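Local coordinates for protein beta-lactamase (Chitinophaga pinensis, PDB 6N36) that probably hydrolyses the amide bond of beta-lactam antibiotics with a pair of zinc ions, as a member of the metallo-beta-lactamase superfamily, at residues T81-H85 and Y86-G90; A110-L113 and A114-G117; N118-Y121 and V122-G125; G159-P162 and G163-S166. One frame throughout, in Å; residues are numbered along the deposited sequence.

Interaction 1. Residues T81-H85 and Y86-G90; sequences TTHAH and YDHVG. With ZN (zinc ion), chain B; ZN (zinc ion), chain C.
The carbonyl oxygen of His85 is gripped by two backbone amides of the short helix 86-89: His88 N at 2.9 Å and Val89 N at 3.1 Å. The first reaches it from above the carbonyl plane, the second lies closer to that plane, and together they fold the chain back so that all four metal ligands of this HxHxDH motif converge. His83 NE2 (2.2 Å) and His85 ND1 (2.1 Å) hold one zinc; Asp87 OD2 and His88 NE2, each at 2.1 Å, hold the other. The His88 ring turns an edge to the face of His83 in an offset edge-to-face pair, planes at 62°, with His88 CD2 3.3 Å from His83 NE2. Outside the motif, Asn184 takes the other ring nitrogen of His83, ND1, and so helps to fix its rotation. A bridging water touches both zincs. Away from the metals, Val89 CG1, anti to its carbonyl carbon (chi1 -64°), packs 3.3 Å from Thr81 OG1, whose hydrogen bond is to Asn52. His160 and His226 complete the two sites. The segment leaves strand 76-80 and turns straight into helix 86-89, with Ala84 and Val89 packed against helix 110-114.

Interaction 2. Residues A110-L113 and A114-G117; sequences AALL and ADGG
A trans chi1 of -177° and a second torsion of 62° carry Leu112 CD1 forward to Gly117, 3.6 Å from Gly117 CA. Asp115 is turned differently: chi1 of 73° sets CG between its own backbone N and carbonyl carbon, and the carboxylate folds over the end of the helix, Asp115 CG 3.2 Å from Ala111 O. Its OD1 also lies 3.1 Å from Leu112 O. Two acceptors meet there, so this proximity is no bond; OD2 is hydrogen-bonded to Ser119 OG, and Gly117 N makes a weak bond to OD1. The backbone closes the helix in steps. Ala114 N makes a regular helical bond to Ala110 O (2.9 Å). Leu112 O then takes Gly117 N at 3.2 Å, a reach of five residues, besides a weak bond from Asp115 N. Positive phi at both Gly116 and Gly117 takes the chain off the helix. Leu113 points from the other side of the helix into the core, onto Met103 and Val105 of strand 102-106 and onto Phe130 and Val133. Leu112 instead rests on Ala84 of the zinc-binding loop, so that helix 110-114 packs with one side on that loop and with another on strand 102-106 of the seven-stranded sheet.

Interaction 3. Residues N118-Y121 and V122-G125; sequences NSDY and VMGG
Asp120 points its carboxylate into the turn made by the residues after it, and the backbone of Val122 and Met123 wraps round one of its oxygens. OD1 accepts from Met123 N at 2.9 Å and from Val122 N at 3.0 Å, both on its anti side but from opposite faces of the carboxylate plane. The bonds are fairly straight, the one from Met123 at 165° at the hydrogen, and the pair helps to fix the carboxylate's rotation. The aspartate holds CG anti to its backbone N (chi1 -169°), which brings OD1 between these amides. Met123 crosses the carboxylate at a slant: its chain is extended up to the sulfur and bends at the last torsion (chi3 -72°), which lays CE 3.7 Å from Asp120 OD1.

An aspartate oxygen bonded to the backbone N of the second residue after it is the mark of an Asx turn, here in the long loop between helix 110-114 and strand 137-139. The turn borders the zinc site, for both Asp120 and Met123 touch His85, one of the metal ligands.

The side chains of Tyr121 and Val122 run alongside each other in the same direction. Val122 CG2 sits over one face of the phenol ring, 3.9 Å from its centroid, in a CH-pi contact offset toward the rim. Tyr200 meets the Tyr121 ring edge-to-face, and Tyr121 OH is hydrogen-bonded to Gly159 O. Farther along, the two arms run back roughly antiparallel: Gly125 N bonds to Asn118 O at 2.8 Å, in the carbonyl plane, and Gly124 N makes a weaker bond to Asp120 O. Asn118 turns its OD1 to Gly127 N.

Interaction 4. Residues G159-P162 and G163-S166; sequences GHTP and GANS. With ZN (zinc ion), chain C.
Ala164 N donates to Thr161 O at 3.2 Å across the bend between His160 and strand 165-172, nearly straight at the hydrogen (169°) but arriving from well above the carbonyl plane. Gly159 N reaches the same oxygen from the opposite face at 2.9 Å, so two backbone amides clasp Thr161 O between them. A water bridges two further carbonyl groups, donating to Pro162 O (2.9 Å) and to Ala164 O (2.7 Å).

The turn itself is a type I beta turn from Thr161 to Ala164, with Pro162 and Gly163 at its corners; it follows directly on the histidine of the metallo-beta-lactamase fold that completes the three-histidine zinc site with His83 and His85.

His160 NE2 binds this zinc at 2.1 Å, and three waters fill out the shell. The trans chi1 of -175° sends the His160 ring out of the loop to the metal, while Ser187 O accepts from its other ring nitrogen, ND1, and helps to hold the ring's rotation.

Side-chain contacts are few. Thr161 OG1 stands 3.0 Å from Ala164 N, but the angle is too poor for a bond, and the hydroxyl pairs with Asp109 instead. Ala164 CB packs 3.5 Å from Thr161 OG1. Pro162 rests on Tyr200.

In the fold
All four contacts are local and follow one another along the chain without nesting or crossing. Interaction 1 closes the turn from strand 76-80 into helix 86-89; interaction 2 ends helix 110-114; interaction 3, which starts where interaction 2 stops, shapes the loop that follows; interaction 4 leads into strand 165-172. Their ties are spatial. Leu112 and Leu113 of interaction 2 pack on Ala84 and Val89 of interaction 1, and Leu112 also meets Ser119 and Asp120 of interaction 3. Interactions 1 and 4 share a zinc and its waters, and Asn165, on strand 165-172, is hydrogen-bonded to Thr81 and Thr82 just after strand 76-80, tying strand ends of the two sheets. Tyr121 links 118-121 to 159-162.

Interaction 1. Residues T81-H85 and Y86-G90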
ATOM      1  N   THR A  81      -5.237   1.231   2.794  1.00 17.81           N
ATOM      2  CA  THR A  81      -4.191   0.214   2.627  1.00 17.27           C
ATOM      3  C   THR A  81      -4.159  -0.250   1.174  1.00 16.71           C
ATOM      4  O   THR A  81      -5.213  -0.281   0.517  1.00 18.16           O
ATOM      5  CB  THR A  81      -4.383  -0.976   3.577  1.00 18.93           C
ATOM      6  OG1 THR A  81      -3.255  -1.831   3.455  1.00 19.26           O
ATOM      7  CG2 THR A  81      -5.660  -1.747   3.293  1.00 19.38           C
ATOM      8  N   THR A  82      -2.979  -0.628   0.737  1.00 16.00           N
ATOM      9  CA  THR A  82      -2.816  -1.290  -0.565  1.00 16.64           C
ATOM     10  C   THR A  82      -3.282  -2.749  -0.552  1.00 17.28           C
ATOM     11  O   THR A  82      -3.744  -3.248  -1.590  1.00 18.21           O
ATOM     12  CB  THR A  82      -1.399  -1.146  -1.094  1.00 16.77           C
ATOM     13  OG1 THR A  82      -0.456  -1.681  -0.165  1.00 18.76           O
ATOM     14  CG2 THR A  82      -1.055   0.295  -1.409  1.00 18.41           C
ATOM     15  N   HIS A  83      -3.118  -3.463   0.527  1.00 17.27           N
ATOM     16  CA  HIS A  83      -3.709  -4.825   0.675  1.00 17.68           C
ATOM     17  C   HIS A  83      -3.645  -5.252   2.125  1.00 18.36           C
ATOM     18  O   HIS A  83      -2.668  -4.903   2.818  1.00 18.83           O
ATOM     19  CB  HIS A  83      -3.023  -5.860  -0.249  1.00 17.66           C
ATOM     20  CG  HIS A  83      -1.606  -6.234   0.057  1.00 17.77           C
ATOM     21  ND1 HIS A  83      -0.524  -5.652  -0.555  1.00 20.19           N
ATOM     22  CD2 HIS A  83      -1.114  -7.229   0.802  1.00 18.68           C
ATOM     23  CE1 HIS A  83       0.588  -6.273  -0.170  1.00 18.11           C
ATOM     24  NE2 HIS A  83       0.261  -7.254   0.651  1.00 19.20           N
ATOM     25  N   ALA A  84      -4.549  -6.128   2.549  1.00 18.61           N
ATOM     26  CA  ALA A  84      -4.675  -6.471   3.982  1.00 19.50           C
ATOM     27  C   ALA A  84      -3.804  -7.678   4.363  1.00 20.01           C
ATOM     28  O   ALA A  84      -4.361  -8.740   4.747  1.00 19.88           O
ATOM     29  CB  ALA A  84      -6.116  -6.708   4.330  1.00 21.49           C
ATOM     30  N   HIS A  85      -2.495  -7.544   4.218  1.00 20.08           N
ATOM     31  CA  HIS A  85      -1.499  -8.432   4.840  1.00 19.20           C
ATOM     32  C   HIS A  85      -0.898  -7.736   6.055  1.00 19.66           C
ATOM     33  O   HIS A  85      -0.809  -6.492   6.083  1.00 18.29           O
ATOM     34  CB  HIS A  85      -0.404  -8.836   3.846  1.00 19.32           C
ATOM     35  CG  HIS A  85      -0.778  -9.922   2.885  1.00 19.33           C
ATOM     36  ND1 HIS A  85      -0.078 -10.171   1.702  1.00 19.96           N
ATOM     37  CD2 HIS A  85      -1.794 -10.806   2.913  1.00 21.70           C
ATOM     38  CE1 HIS A  85      -0.625 -11.195   1.085  1.00 20.48           C
ATOM     39  NE2 HIS A  85      -1.665 -11.613   1.814  1.00 21.27           N
ATOM     40  N   TYR A  86      -0.409  -8.515   7.011  1.00 20.18           N
ATOM     41  CA  TYR A  86       0.029  -7.978   8.312  1.00 21.78           C
ATOM     42  C   TYR A  86       1.202  -6.988   8.200  1.00 22.42           C
ATOM     43  O   TYR A  86       1.413  -6.230   9.171  1.00 22.49           O
ATOM     44  CB  TYR A  86       0.350  -9.125   9.269  1.00 23.26           C
ATOM     45  CG  TYR A  86       1.639  -9.843   8.996  1.00 23.84           C
ATOM     46  CD1 TYR A  86       1.691 -10.895   8.097  1.00 25.96           C
ATOM     47  CD2 TYR A  86       2.796  -9.535   9.700  1.00 24.78           C
ATOM     48  CE1 TYR A  86       2.854 -11.622   7.885  1.00 27.69           C
ATOM     49  CE2 TYR A  86       3.959 -10.271   9.533  1.00 26.84           C
ATOM     50  CZ  TYR A  86       3.982 -11.320   8.623  1.00 27.67           C
ATOM     51  OH  TYR A  86       5.117 -12.033   8.409  1.00 29.18           O
ATOM     52  N   ASP A  87       2.006  -7.033   7.156  1.00 19.90           N
ATOM     53  CA  ASP A  87       3.130  -6.068   6.969  1.00 20.05           C
ATOM     54  C   ASP A  87       2.632  -4.699   6.483  1.00 19.33           C
ATOM     55  O   ASP A  87       3.427  -3.742   6.480  1.00 21.14           O
ATOM     56  CB  ASP A  87       4.228  -6.648   6.070  1.00 21.35           C
ATOM     57  CG  ASP A  87       3.781  -7.083   4.693  1.00 22.99           C
ATOM     58  OD1 ASP A  87       2.567  -7.493   4.562  1.00 21.37           O
ATOM     59  OD2 ASP A  87       4.652  -7.067   3.752  1.00 21.51           O
ATOM     60  N   HIS A  88       1.360  -4.548   6.084  1.00 17.61           N
ATOM     61  CA  HIS A  88       0.781  -3.275   5.623  1.00 17.92           C
ATOM     62  C   HIS A  88      -0.377  -2.799   6.494  1.00 17.86           C
ATOM     63  O   HIS A  88      -0.760  -1.611   6.351  1.00 17.99           O
ATOM     64  CB  HIS A  88       0.353  -3.344   4.153  1.00 18.16           C
ATOM     65  CG  HIS A  88       1.483  -3.866   3.320  1.00 17.87           C
ATOM     66  ND1 HIS A  88       2.658  -3.147   3.120  1.00 18.24           N
ATOM     67  CD2 HIS A  88       1.655  -5.080   2.752  1.00 17.51           C
ATOM     68  CE1 HIS A  88       3.499  -3.943   2.435  1.00 18.50           C
ATOM     69  NE2 HIS A  88       2.865  -5.118   2.174  1.00 19.13           N
ATOM     70  N   VAL A  89      -0.950  -3.683   7.339  1.00 17.91           N
ATOM     71  CA  VAL A  89      -2.046  -3.282   8.265  1.00 18.86           C
ATOM     72  C   VAL A  89      -1.766  -3.719   9.703  1.00 18.62           C
ATOM     73  O   VAL A  89      -2.681  -3.637  10.528  1.00 21.61           O
ATOM     74  CB  VAL A  89      -3.413  -3.803   7.797  1.00 18.64           C
ATOM     75  CG1 VAL A  89      -3.806  -3.188   6.463  1.00 19.34           C
ATOM     76  CG2 VAL A  89      -3.502  -5.323   7.796  1.00 19.33           C
ATOM     77  N   GLY A  90      -0.542  -4.136  10.024  1.00 18.97           N
ATOM     78  CA  GLY A  90      -0.235  -4.685  11.359  1.00 20.52           C
ATOM     79  C   GLY A  90      -0.476  -3.678  12.470  1.00 21.20           C
ATOM     80  O   GLY A  90      -0.752  -4.122  13.600  1.00 22.83           O
TER
HETATM   81 ZN    ZN B 501       4.012  -6.862   1.751  0.90 22.01          ZN
HETATM   82 ZN    ZN C 502       1.486  -9.072   0.821  0.90 21.90          ZN
HETATM   83  O   HOH W   1       2.498  -8.855   2.566  1.00 29.74           O
HETATM   84  O   HOH W   2       3.290  -7.669   0.048  1.00 27.52           O
HETATM   85  O   HOH W   3       2.900 -10.825   0.788  1.00 28.90           O

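Interaction 2. Residues A110-L113 and A114-G117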
ATOM      1  N   ALA A 110     -12.544  -6.260   2.856  1.00 24.18           N
ATOM      2  CA  ALA A 110     -13.167  -5.830   4.127  1.00 26.06           C
ATOM      3  C   ALA A 110     -13.272  -6.985   5.126  1.00 25.54           C
ATOM      4  O   ALA A 110     -12.967  -6.803   6.323  1.00 26.10           O
ATOM      5  CB  ALA A 110     -14.514  -5.226   3.849  1.00 26.90           C
ATOM      6  N   ALA A 111     -13.706  -8.179   4.686  1.00 27.91           N
ATOM      7  CA  ALA A 111     -13.850  -9.317   5.616  1.00 27.95           C
ATOM      8  C   ALA A 111     -12.482  -9.744   6.146  1.00 27.07           C
ATOM      9  O   ALA A 111     -12.340  -9.948   7.356  1.00 28.01           O
ATOM     10  CB  ALA A 111     -14.565 -10.460   4.965  1.00 29.37           C
ATOM     11  N   LEU A 112     -11.478  -9.732   5.279  1.00 24.81           N
ATOM     12  CA  LEU A 112     -10.102 -10.112   5.693  1.00 24.63           C
ATOM     13  C   LEU A 112      -9.586  -9.126   6.740  1.00 23.90           C
ATOM     14  O   LEU A 112      -8.994  -9.513   7.725  1.00 25.31           O
ATOM     15  CB  LEU A 112      -9.244 -10.129   4.437  1.00 23.81           C
ATOM     16  CG  LEU A 112      -7.791 -10.578   4.616  1.00 23.79           C
ATOM     17  CD1 LEU A 112      -7.729 -12.007   5.121  1.00 24.41           C
ATOM     18  CD2 LEU A 112      -7.043 -10.473   3.287  1.00 23.36           C
ATOM     19  N   LEU A 113      -9.743  -7.843   6.508  1.00 24.35           N
ATOM     20  CA  LEU A 113      -9.298  -6.821   7.484  1.00 24.28           C
ATOM     21  C   LEU A 113     -10.068  -6.973   8.806  1.00 25.92           C
ATOM     22  O   LEU A 113      -9.495  -6.814   9.844  1.00 25.45           O
ATOM     23  CB  LEU A 113      -9.530  -5.448   6.839  1.00 24.40           C
ATOM     24  CG  LEU A 113      -8.921  -4.287   7.622  1.00 25.19           C
ATOM     25  CD1 LEU A 113      -7.393  -4.402   7.688  1.00 26.00           C
ATOM     26  CD2 LEU A 113      -9.368  -3.000   6.998  1.00 26.09           C
ATOM     27  N   ALA A 114     -11.353  -7.281   8.728  1.00 27.31           N
ATOM     28  CA  ALA A 114     -12.243  -7.377   9.912  1.00 30.07           C
ATOM     29  C   ALA A 114     -12.003  -8.693  10.686  1.00 31.46           C
ATOM     30  O   ALA A 114     -12.348  -8.756  11.891  1.00 32.46           O
ATOM     31  CB  ALA A 114     -13.670  -7.190   9.457  1.00 31.66           C
ATOM     32  N   ASP A 115     -11.302  -9.659  10.126  1.00 29.96           N
ATOM     33  CA  ASP A 115     -11.035 -10.929  10.834  1.00 31.97           C
ATOM     34  C   ASP A 115      -9.560 -11.114  11.124  1.00 31.55           C
ATOM     35  O   ASP A 115      -9.214 -12.169  11.641  1.00 33.81           O
ATOM     36  CB  ASP A 115     -11.705 -12.067  10.084  1.00 32.15           C
ATOM     37  CG  ASP A 115     -11.102 -12.509   8.784  1.00 32.45           C
ATOM     38  OD1 ASP A 115      -9.905 -12.335   8.593  1.00 32.61           O
ATOM     39  OD2 ASP A 115     -11.860 -13.200   8.028  1.00 36.19           O
ATOM     40  N   GLY A 116      -8.738 -10.086  10.894  1.00 30.47           N
ATOM     41  CA  GLY A 116      -7.334 -10.128  11.328  1.00 29.79           C
ATOM     42  C   GLY A 116      -6.511 -11.112  10.513  1.00 29.97           C
ATOM     43  O   GLY A 116      -5.425 -11.542  10.961  1.00 28.09           O
ATOM     44  N   GLY A 117      -6.971 -11.426   9.299  1.00 30.15           N
ATOM     45  CA  GLY A 117      -6.195 -12.281   8.386  1.00 30.03           C
ATOM     46  C   GLY A 117      -6.511 -13.749   8.532  1.00 30.01           C
ATOM     47  O   GLY A 117      -5.894 -14.626   7.852  1.00 30.69           O
TER

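Interaction 3. Residues N118-Y121 and V122-G125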
ATOM      1  N   ASN A 118      -7.458 -14.098   9.412  1.00 31.89           N
ATOM      2  CA  ASN A 118      -7.719 -15.541   9.619  1.00 32.91           C
ATOM      3  C   ASN A 118      -8.328 -16.173   8.342  1.00 31.61           C
ATOM      4  O   ASN A 118      -8.121 -17.372   8.147  1.00 33.29           O
ATOM      5  CB  ASN A 118      -8.575 -15.751  10.864  1.00 36.02           C
ATOM      6  CG  ASN A 118      -8.805 -17.215  11.128  1.00 38.50           C
ATOM      7  OD1 ASN A 118      -7.857 -18.000  11.262  1.00 42.26           O
ATOM      8  ND2 ASN A 118     -10.079 -17.567  11.160  1.00 43.54           N
ATOM      9  N   SER A 119      -8.960 -15.389   7.466  1.00 31.39           N
ATOM     10  CA  SER A 119      -9.520 -15.887   6.174  1.00 30.07           C
ATOM     11  C   SER A 119      -8.525 -15.763   5.010  1.00 29.44           C
ATOM     12  O   SER A 119      -8.941 -16.013   3.880  1.00 28.35           O
ATOM     13  CB  SER A 119     -10.814 -15.202   5.864  1.00 31.21           C
ATOM     14  OG  SER A 119     -10.711 -13.790   5.818  1.00 31.98           O
ATOM     15  N   ASP A 120      -7.239 -15.479   5.268  1.00 26.01           N
ATOM     16  CA  ASP A 120      -6.272 -15.278   4.171  1.00 22.53           C
ATOM     17  C   ASP A 120      -6.154 -16.542   3.318  1.00 22.20           C
ATOM     18  O   ASP A 120      -5.986 -17.660   3.851  1.00 23.26           O
ATOM     19  CB  ASP A 120      -4.913 -14.883   4.714  1.00 21.60           C
ATOM     20  CG  ASP A 120      -3.985 -14.416   3.610  1.00 22.64           C
ATOM     21  OD1 ASP A 120      -3.328 -15.278   2.957  1.00 22.25           O
ATOM     22  OD2 ASP A 120      -4.010 -13.194   3.338  1.00 21.90           O
ATOM     23  N   TYR A 121      -6.215 -16.414   1.997  1.00 20.76           N
ATOM     24  CA  TYR A 121      -6.288 -17.616   1.134  1.00 20.52           C
ATOM     25  C   TYR A 121      -5.000 -18.412   1.120  1.00 22.14           C
ATOM     26  O   TYR A 121      -5.038 -19.596   0.734  1.00 23.19           O
ATOM     27  CB  TYR A 121      -6.723 -17.257  -0.287  1.00 20.80           C
ATOM     28  CG  TYR A 121      -5.702 -16.597  -1.181  1.00 18.99           C
ATOM     29  CD1 TYR A 121      -5.495 -15.233  -1.199  1.00 18.93           C
ATOM     30  CD2 TYR A 121      -5.000 -17.345  -2.111  1.00 19.55           C
ATOM     31  CE1 TYR A 121      -4.619 -14.632  -2.108  1.00 18.38           C
ATOM     32  CE2 TYR A 121      -4.123 -16.772  -3.008  1.00 19.28           C
ATOM     33  CZ  TYR A 121      -3.922 -15.399  -3.023  1.00 18.87           C
ATOM     34  OH  TYR A 121      -3.072 -14.849  -3.962  1.00 19.47           O
ATOM     35  N   VAL A 122      -3.883 -17.849   1.578  1.00 24.42           N
ATOM     36  CA  VAL A 122      -2.583 -18.570   1.664  1.00 26.12           C
ATOM     37  C   VAL A 122      -2.301 -18.820   3.144  1.00 29.21           C
ATOM     38  O   VAL A 122      -2.094 -19.985   3.520  1.00 31.42           O
ATOM     39  CB  VAL A 122      -1.431 -17.800   0.992  1.00 27.99           C
ATOM     40  CG1 VAL A 122      -0.056 -18.487   1.201  1.00 31.03           C
ATOM     41  CG2 VAL A 122      -1.662 -17.529  -0.471  1.00 28.57           C
ATOM     42  N   MET A 123      -2.391 -17.788   3.973  1.00 28.10           N
ATOM     43  CA  MET A 123      -1.813 -17.800   5.338  1.00 29.97           C
ATOM     44  C   MET A 123      -2.892 -17.994   6.387  1.00 30.76           C
ATOM     45  O   MET A 123      -2.517 -17.912   7.591  1.00 31.62           O
ATOM     46  CB  MET A 123      -1.069 -16.472   5.607  1.00 30.88           C
ATOM     47  CG  MET A 123       0.126 -16.284   4.708  1.00 33.04           C
ATOM     48  SD  MET A 123       0.939 -14.688   4.937  1.00 38.06           S
ATOM     49  CE  MET A 123      -0.256 -13.601   4.176  1.00 33.46           C
ATOM     50  N   GLY A 124      -4.155 -18.255   6.014  1.00 30.82           N
ATOM     51  CA  GLY A 124      -5.316 -18.279   6.933  1.00 30.44           C
ATOM     52  C   GLY A 124      -5.491 -19.610   7.710  1.00 32.90           C
ATOM     53  O   GLY A 124      -4.652 -20.541   7.533  1.00 31.60           O
ATOM     54  N   GLY A 125      -6.563 -19.670   8.516  1.00 35.47           N
ATOM     55  CA  GLY A 125      -7.021 -20.881   9.244  1.00 37.11           C
ATOM     56  C   GLY A 125      -6.242 -21.125  10.532  1.00 42.77           C
ATOM     57  O   GLY A 125      -6.563 -22.122  11.248  1.00 42.88           O
TER

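Interaction 4. Residues G159-P162 and G163-S166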
ATOM      1  N   GLY A 159      -5.535 -10.083  -6.621  1.00 19.08           N
ATOM      2  CA  GLY A 159      -4.706 -11.276  -6.806  1.00 18.77           C
ATOM      3  C   GLY A 159      -3.840 -11.490  -5.582  1.00 18.03           C
ATOM      4  O   GLY A 159      -4.051 -12.468  -4.846  1.00 17.80           O
ATOM      5  N   HIS A 160      -2.937 -10.589  -5.332  1.00 17.88           N
ATOM      6  CA  HIS A 160      -2.045 -10.709  -4.142  1.00 17.82           C
ATOM      7  C   HIS A 160      -2.917 -10.833  -2.879  1.00 19.96           C
ATOM      8  O   HIS A 160      -2.664 -11.698  -2.034  1.00 19.74           O
ATOM      9  CB  HIS A 160      -1.119  -9.493  -4.114  1.00 18.93           C
ATOM     10  CG  HIS A 160      -0.137  -9.598  -3.038  1.00 18.68           C
ATOM     11  ND1 HIS A 160       1.048 -10.280  -3.199  1.00 20.58           N
ATOM     12  CD2 HIS A 160      -0.170  -9.157  -1.770  1.00 20.39           C
ATOM     13  CE1 HIS A 160       1.688 -10.266  -2.054  1.00 19.69           C
ATOM     14  NE2 HIS A 160       0.986  -9.600  -1.165  1.00 18.57           N
ATOM     15  N   THR A 161      -4.020 -10.079  -2.807  1.00 18.33           N
ATOM     16  CA  THR A 161      -5.186 -10.366  -1.983  1.00 17.92           C
ATOM     17  C   THR A 161      -6.402 -10.093  -2.860  1.00 18.27           C
ATOM     18  O   THR A 161      -6.270  -9.389  -3.857  1.00 18.46           O
ATOM     19  CB  THR A 161      -5.335  -9.533  -0.713  1.00 18.79           C
ATOM     20  OG1 THR A 161      -5.447  -8.166  -1.081  1.00 19.32           O
ATOM     21  CG2 THR A 161      -4.138  -9.685   0.194  1.00 18.80           C
ATOM     22  N   PRO A 162      -7.575 -10.629  -2.519  1.00 19.47           N
ATOM     23  CA  PRO A 162      -8.754 -10.335  -3.333  1.00 19.43           C
ATOM     24  C   PRO A 162      -8.983  -8.826  -3.448  1.00 20.31           C
ATOM     25  O   PRO A 162      -9.554  -8.366  -4.510  1.00 21.09           O
ATOM     26  CB  PRO A 162      -9.861 -11.066  -2.583  1.00 21.25           C
ATOM     27  CG  PRO A 162      -9.150 -12.248  -2.005  1.00 22.45           C
ATOM     28  CD  PRO A 162      -7.864 -11.656  -1.489  1.00 21.67           C
ATOM     29  N   GLY A 163      -8.719  -8.080  -2.376  1.00 20.04           N
ATOM     30  CA  GLY A 163      -8.981  -6.625  -2.344  1.00 21.04           C
ATOM     31  C   GLY A 163      -7.749  -5.775  -2.550  1.00 20.58           C
ATOM     32  O   GLY A 163      -7.802  -4.527  -2.290  1.00 20.66           O
ATOM     33  N   ALA A 164      -6.657  -6.318  -3.049  1.00 18.96           N
ATOM     34  CA  ALA A 164      -5.463  -5.521  -3.367  1.00 18.47           C
ATOM     35  C   ALA A 164      -5.814  -4.406  -4.342  1.00 18.21           C
ATOM     36  O   ALA A 164      -6.702  -4.566  -5.269  1.00 18.86           O
ATOM     37  CB  ALA A 164      -4.320  -6.352  -3.875  1.00 17.84           C
ATOM     38  N   ASN A 165      -5.237  -3.231  -4.098  1.00 17.49           N
ATOM     39  CA  ASN A 165      -5.613  -2.044  -4.876  1.00 18.01           C
ATOM     40  C   ASN A 165      -4.468  -1.034  -4.893  1.00 17.67           C
ATOM     41  O   ASN A 165      -3.544  -1.057  -4.026  1.00 17.68           O
ATOM     42  CB  ASN A 165      -6.912  -1.453  -4.368  1.00 18.68           C
ATOM     43  CG  ASN A 165      -7.009  -1.163  -2.895  1.00 19.06           C
ATOM     44  OD1 ASN A 165      -8.098  -1.038  -2.397  1.00 21.20           O
ATOM     45  ND2 ASN A 165      -5.923  -0.862  -2.200  1.00 19.51           N
ATOM     46  N   SER A 166      -4.504  -0.187  -5.906  1.00 17.80           N
ATOM     47  CA  SER A 166      -3.548   0.934  -6.065  1.00 17.49           C
ATOM     48  C   SER A 166      -4.337   2.232  -5.889  1.00 18.60           C
ATOM     49  O   SER A 166      -5.598   2.228  -6.023  1.00 20.04           O
ATOM     50  CB  SER A 166      -2.886   0.893  -7.433  1.00 18.46           C
ATOM     51  OG  SER A 166      -2.211  -0.350  -7.615  1.00 19.73           O
TER
HETATM   52 ZN    ZN C 502       1.486  -9.072   0.821  0.90 21.90          ZN
HETATM   53  O   HOH W   4      -9.131  -5.753  -5.641  1.00 22.83           O
HETATM   54  O   HOH W   2       3.290  -7.669   0.048  1.00 27.52           O
HETATM   55  O   HOH W   1       2.498  -8.855   2.566  1.00 29.74           O
HETATM   56  O   HOH W   3       2.900 -10.825   0.788  1.00 28.90           O